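Local coordinates for carbohydrate kinase, FGGY (Rhodospirillum rubrum, PDB 3IFR), which probably phosphorylates D-xylulose as a xylulose kinase of the FGGY carbohydrate kinase family, at residues R7-A21 and V24-T38. Residues are numbered along the deposited sequence; the frame is centred on the assembly and turned at random.
Sequences RQVIGLDIGTTSTIA and VRLPDTVVAVASRPT
In the antiparallel meander that opens the actin-like ATPase fold of FGGY kinases, strand 18-25 lies between its two neighbours, pairing with strand 8-14 through Val9 and Val24 and with strand 29-37 through Thr19-Arg36 and Ala21-Ala34. Val9 and Val24 form a hydrogen-bonded pair, Val24 N reaching Val9 O at 2.9 Å. In the second pairing, Thr19 N meets Arg36 O at 2.7 Å almost straight (172°), and Ala21 pairs with Ala34 in the same manner. At the start of the modelled chain, Leu26 N donates to Arg7 O at 2.7 Å, while Leu26 CD1 lies over one face of the Arg7 guanidinium, offset toward its rim and 4.0 Å from Arg7 NH1; the same NH1 hydrogen-bonds Ala446 O. At the other end a water joins the turn at Gly15 to Thr19 of the middle strand and to Thr38, just beyond strand 29-37: it donates to Gly15 O at 2.6 Å and hydrogen-bonds both threonine hydroxyls. Both threonines hold OG1 anti to the carbonyl carbon (chi1 -60° and -59°), which helps turn Thr19 OG1 and Thr38 OG1 toward the same water, and OD1 of Asn58, on helix 52-70, is hydrogen-bonded to both hydroxyls. Backbone pairing thus sets the register, whereas the shared water and asparagine tie the hydroxyls of Thr19 and Thr38 to the turn and to helix 52-70.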
loop_
_atom_site.group_PDB
_atom_site.type_symbol
_atom_site.label_atom_id
_atom_site.label_comp_id
_atom_site.label_asym_id
_atom_site.label_seq_id
_atom_site.Cartn_x
_atom_site.Cartn_y
_atom_site.Cartn_z
ATOM N N ARG A 7 -7.886 6.741 27.586
ATOM C CA ARG A 7 -7.998 7.726 26.488
ATOM C C ARG A 7 -8.225 7.054 25.108
ATOM O O ARG A 7 -7.481 6.157 24.698
ATOM C CB ARG A 7 -6.816 8.729 26.481
ATOM C CG ARG A 7 -6.726 9.623 25.236
ATOM C CD ARG A 7 -5.791 10.887 25.371
ATOM N NE ARG A 7 -4.357 10.619 25.095
ATOM C CZ ARG A 7 -3.788 10.577 23.875
ATOM N NH1 ARG A 7 -4.499 10.783 22.755
ATOM N NH2 ARG A 7 -2.486 10.330 23.766
ATOM N N GLN A 8 -9.256 7.509 24.405
ATOM C CA GLN A 8 -9.854 6.769 23.313
ATOM C C GLN A 8 -9.739 7.435 21.941
ATOM O O GLN A 8 -9.752 8.656 21.816
ATOM C CB GLN A 8 -11.327 6.551 23.637
ATOM C CG GLN A 8 -11.615 5.318 24.460
ATOM C CD GLN A 8 -13.051 4.930 24.367
ATOM O OE1 GLN A 8 -13.852 5.630 23.742
ATOM N NE2 GLN A 8 -13.397 3.824 24.974
ATOM N N VAL A 9 -9.687 6.609 20.905
ATOM C CA VAL A 9 -9.290 7.090 19.595
ATOM C C VAL A 9 -9.882 6.181 18.509
ATOM O O VAL A 9 -10.063 4.997 18.738
ATOM C CB VAL A 9 -7.720 7.224 19.581
ATOM C CG1 VAL A 9 -7.040 6.182 18.719
ATOM C CG2 VAL A 9 -7.302 8.616 19.242
ATOM N N ILE A 10 -10.216 6.725 17.340
ATOM C CA ILE A 10 -10.810 5.906 16.268
ATOM C C ILE A 10 -10.030 5.946 14.965
ATOM O O ILE A 10 -9.640 7.015 14.512
ATOM C CB ILE A 10 -12.239 6.365 15.938
ATOM C CG1 ILE A 10 -13.222 6.020 17.058
ATOM C CG2 ILE A 10 -12.745 5.795 14.589
ATOM C CD1 ILE A 10 -14.556 6.645 16.811
ATOM N N GLY A 11 -9.838 4.784 14.351
ATOM C CA GLY A 11 -9.391 4.739 12.967
ATOM C C GLY A 11 -10.465 4.169 12.046
ATOM O O GLY A 11 -11.147 3.180 12.372
ATOM N N LEU A 12 -10.606 4.789 10.876
ATOM C CA LEU A 12 -11.558 4.381 9.878
ATOM C C LEU A 12 -10.781 4.102 8.574
ATOM O O LEU A 12 -9.955 4.904 8.147
ATOM C CB LEU A 12 -12.558 5.523 9.668
ATOM C CG LEU A 12 -13.553 5.408 8.490
ATOM C CD1 LEU A 12 -14.499 4.208 8.688
ATOM C CD2 LEU A 12 -14.360 6.671 8.307
ATOM N N ASP A 13 -11.055 2.975 7.930
ATOM C CA ASP A 13 -10.332 2.594 6.715
ATOM C C ASP A 13 -11.315 2.401 5.541
ATOM O O ASP A 13 -12.131 1.466 5.522
ATOM C CB ASP A 13 -9.492 1.336 6.987
ATOM C CG ASP A 13 -8.932 0.705 5.713
ATOM O OD1 ASP A 13 -8.818 1.399 4.690
ATOM O OD2 ASP A 13 -8.623 -0.512 5.750
ATOM N N ILE A 14 -11.245 3.327 4.590
ATOM C CA ILE A 14 -12.035 3.282 3.383
ATOM C C ILE A 14 -11.283 2.379 2.414
ATOM O O ILE A 14 -10.505 2.851 1.561
ATOM C CB ILE A 14 -12.235 4.674 2.753
ATOM C CG1 ILE A 14 -13.368 5.424 3.434
ATOM C CG2 ILE A 14 -12.765 4.525 1.369
ATOM C CD1 ILE A 14 -13.182 5.718 4.848
ATOM N N GLY A 15 -11.509 1.076 2.560
ATOM C CA GLY A 15 -10.747 0.076 1.838
ATOM C C GLY A 15 -11.379 -0.258 0.520
ATOM O O GLY A 15 -12.479 0.191 0.216
ATOM N N THR A 16 -10.703 -1.080 -0.252
ATOM C CA THR A 16 -11.150 -1.384 -1.572
ATOM C C THR A 16 -12.360 -2.286 -1.585
ATOM O O THR A 16 -13.302 -2.034 -2.351
ATOM C CB THR A 16 -10.049 -2.042 -2.396
ATOM O OG1 THR A 16 -9.204 -1.021 -2.855
ATOM C CG2 THR A 16 -10.644 -2.686 -3.684
ATOM N N THR A 17 -12.332 -3.369 -0.819
ATOM C CA THR A 17 -13.504 -4.232 -0.766
ATOM C C THR A 17 -14.189 -4.194 0.604
ATOM O O THR A 17 -15.159 -4.919 0.863
ATOM C CB THR A 17 -13.176 -5.681 -1.141
ATOM O OG1 THR A 17 -12.302 -6.218 -0.158
ATOM C CG2 THR A 17 -12.525 -5.758 -2.546
ATOM N N SER A 18 -13.716 -3.297 1.460
ATOM C CA SER A 18 -14.188 -3.271 2.821
ATOM C C SER A 18 -13.987 -1.919 3.577
ATOM O O SER A 18 -12.942 -1.296 3.448
ATOM C CB SER A 18 -13.447 -4.378 3.520
ATOM O OG SER A 18 -14.128 -4.679 4.676
ATOM N N THR A 19 -14.989 -1.469 4.336
ATOM C CA THR A 19 -14.871 -0.265 5.140
ATOM C C THR A 19 -14.839 -0.687 6.592
ATOM O O THR A 19 -15.759 -1.321 7.069
ATOM C CB THR A 19 -16.058 0.712 4.969
ATOM O OG1 THR A 19 -16.173 1.123 3.616
ATOM C CG2 THR A 19 -15.861 1.950 5.838
ATOM N N ILE A 20 -13.775 -0.329 7.298
ATOM C CA ILE A 20 -13.492 -0.894 8.608
ATOM C C ILE A 20 -13.226 0.242 9.545
ATOM O O ILE A 20 -12.511 1.164 9.178
ATOM C CB ILE A 20 -12.255 -1.764 8.540
ATOM C CG1 ILE A 20 -12.513 -2.966 7.627
ATOM C CG2 ILE A 20 -11.871 -2.247 9.935
ATOM C CD1 ILE A 20 -11.233 -3.723 7.236
ATOM N N ALA A 21 -13.822 0.202 10.728
ATOM C CA ALA A 21 -13.539 1.192 11.764
ATOM C C ALA A 21 -13.219 0.485 13.069
ATOM O O ALA A 21 -13.836 -0.537 13.390
ATOM C CB ALA A 21 -14.717 2.099 11.997
ATOM N N VAL A 24 -10.176 2.282 19.812
ATOM C CA VAL A 24 -9.050 1.869 20.635
ATOM C C VAL A 24 -9.060 2.655 21.922
ATOM O O VAL A 24 -9.284 3.879 21.928
ATOM C CB VAL A 24 -7.729 2.193 19.927
ATOM C CG1 VAL A 24 -6.565 1.912 20.843
ATOM C CG2 VAL A 24 -7.630 1.474 18.587
ATOM N N ARG A 25 -8.848 1.948 23.012
ATOM C CA ARG A 25 -8.557 2.585 24.282
ATOM C C ARG A 25 -7.055 2.499 24.425
ATOM O O ARG A 25 -6.480 1.399 24.412
ATOM C CB ARG A 25 -9.216 1.811 25.426
ATOM C CG ARG A 25 -8.721 2.156 26.869
ATOM C CD ARG A 25 -9.096 1.014 27.852
ATOM N NE ARG A 25 -10.418 0.464 27.501
ATOM C CZ ARG A 25 -10.798 -0.794 27.717
ATOM N NH1 ARG A 25 -9.946 -1.644 28.308
ATOM N NH2 ARG A 25 -12.026 -1.199 27.355
ATOM N N LEU A 26 -6.409 3.649 24.531
ATOM C CA LEU A 26 -4.964 3.647 24.677
ATOM C C LEU A 26 -4.561 3.153 26.082
ATOM O O LEU A 26 -5.262 3.411 27.058
ATOM C CB LEU A 26 -4.396 5.014 24.314
ATOM C CG LEU A 26 -4.750 5.298 22.833
ATOM C CD1 LEU A 26 -4.857 6.781 22.500
ATOM C CD2 LEU A 26 -3.820 4.583 21.820
ATOM N N PRO A 27 -3.414 2.457 26.183
ATOM C CA PRO A 27 -2.503 2.363 25.040
ATOM C C PRO A 27 -2.654 1.129 24.163
ATOM O O PRO A 27 -1.984 1.086 23.152
ATOM C CB PRO A 27 -1.109 2.299 25.709
ATOM C CG PRO A 27 -1.359 1.938 27.179
ATOM C CD PRO A 27 -2.853 1.809 27.383
ATOM N N ASP A 28 -3.441 0.131 24.520
ATOM C CA ASP A 28 -3.164 -1.162 23.900
ATOM C C ASP A 28 -4.354 -2.042 23.670
ATOM O O ASP A 28 -4.202 -3.257 23.505
ATOM C CB ASP A 28 -2.090 -1.925 24.716
ATOM C CG ASP A 28 -2.628 -2.516 26.043
ATOM O OD1 ASP A 28 -3.361 -3.534 25.994
ATOM O OD2 ASP A 28 -2.274 -2.001 27.140
ATOM N N THR A 29 -5.529 -1.425 23.625
ATOM C CA THR A 29 -6.779 -2.174 23.609
ATOM C C THR A 29 -7.729 -1.735 22.493
ATOM O O THR A 29 -7.994 -0.539 22.282
ATOM C CB THR A 29 -7.498 -2.032 24.958
ATOM O OG1 THR A 29 -6.566 -2.298 26.014
ATOM C CG2 THR A 29 -8.664 -2.995 25.040
ATOM N N VAL A 30 -8.233 -2.722 21.779
ATOM C CA VAL A 30 -9.190 -2.487 20.740
ATOM C C VAL A 30 -10.542 -2.778 21.350
ATOM O O VAL A 30 -10.895 -3.939 21.542
ATOM C CB VAL A 30 -8.947 -3.429 19.578
ATOM C CG1 VAL A 30 -9.946 -3.165 18.478
ATOM C CG2 VAL A 30 -7.538 -3.218 19.077
ATOM N N VAL A 31 -11.280 -1.722 21.677
ATOM C CA VAL A 31 -12.595 -1.870 22.277
ATOM C C VAL A 31 -13.610 -2.467 21.286
ATOM O O VAL A 31 -14.421 -3.274 21.671
ATOM C CB VAL A 31 -13.122 -0.515 22.803
ATOM C CG1 VAL A 31 -14.522 -0.674 23.311
ATOM C CG2 VAL A 31 -12.238 0.038 23.887
ATOM N N ALA A 32 -13.571 -2.068 20.013
ATOM C CA ALA A 32 -14.559 -2.529 19.027
ATOM C C ALA A 32 -14.055 -2.457 17.591
ATOM O O ALA A 32 -13.224 -1.608 17.252
ATOM C CB ALA A 32 -15.876 -1.708 19.144
ATOM N N VAL A 33 -14.605 -3.315 16.737
ATOM C CA VAL A 33 -14.282 -3.281 15.308
ATOM C C VAL A 33 -15.574 -3.396 14.538
ATOM O O VAL A 33 -16.367 -4.279 14.828
ATOM C CB VAL A 33 -13.304 -4.440 14.898
ATOM C CG1 VAL A 33 -12.902 -4.344 13.438
ATOM C CG2 VAL A 33 -12.070 -4.394 15.744
ATOM N N ALA A 34 -15.813 -2.499 13.580
ATOM C CA ALA A 34 -16.940 -2.682 12.646
ATOM C C ALA A 34 -16.514 -2.661 11.173
ATOM O O ALA A 34 -15.614 -1.917 10.796
ATOM C CB ALA A 34 -18.026 -1.645 12.900
ATOM N N SER A 35 -17.170 -3.481 10.345
ATOM C CA SER A 35 -16.901 -3.478 8.916
ATOM C C SER A 35 -18.142 -3.551 8.033
ATOM O O SER A 35 -19.239 -3.859 8.487
ATOM C CB SER A 35 -15.936 -4.593 8.526
ATOM O OG SER A 35 -16.582 -5.846 8.554
ATOM N N ARG A 36 -17.943 -3.256 6.753
ATOM C CA ARG A 36 -19.009 -3.304 5.774
ATOM C C ARG A 36 -18.335 -3.518 4.430
ATOM O O ARG A 36 -17.285 -2.912 4.147
ATOM C CB ARG A 36 -19.822 -1.991 5.732
ATOM C CG ARG A 36 -20.711 -1.665 6.950
ATOM C CD ARG A 36 -21.791 -2.725 7.187
ATOM N NE ARG A 36 -22.718 -2.338 8.256
ATOM C CZ ARG A 36 -22.479 -2.542 9.547
ATOM N NH1 ARG A 36 -21.342 -3.109 9.901
ATOM N NH2 ARG A 36 -23.357 -2.171 10.481
ATOM N N PRO A 37 -18.948 -4.364 3.583
ATOM C CA PRO A 37 -18.436 -4.636 2.245
ATOM C C PRO A 37 -18.574 -3.393 1.336
ATOM O O PRO A 37 -19.495 -2.583 1.505
ATOM C CB PRO A 37 -19.366 -5.769 1.751
ATOM C CG PRO A 37 -20.030 -6.286 2.978
ATOM C CD PRO A 37 -20.213 -5.080 3.824
ATOM N N THR A 38 -17.660 -3.260 0.381
ATOM C CA THR A 38 -17.698 -2.153 -0.555
ATOM C C THR A 38 -17.622 -2.812 -1.872
ATOM O O THR A 38 -16.922 -3.823 -1.979
ATOM C CB THR A 38 -16.452 -1.293 -0.439
ATOM O OG1 THR A 38 -16.374 -0.792 0.892
ATOM C CG2 THR A 38 -16.470 -0.156 -1.461
HETATM O O HOH W 1 -14.555 1.129 1.522
#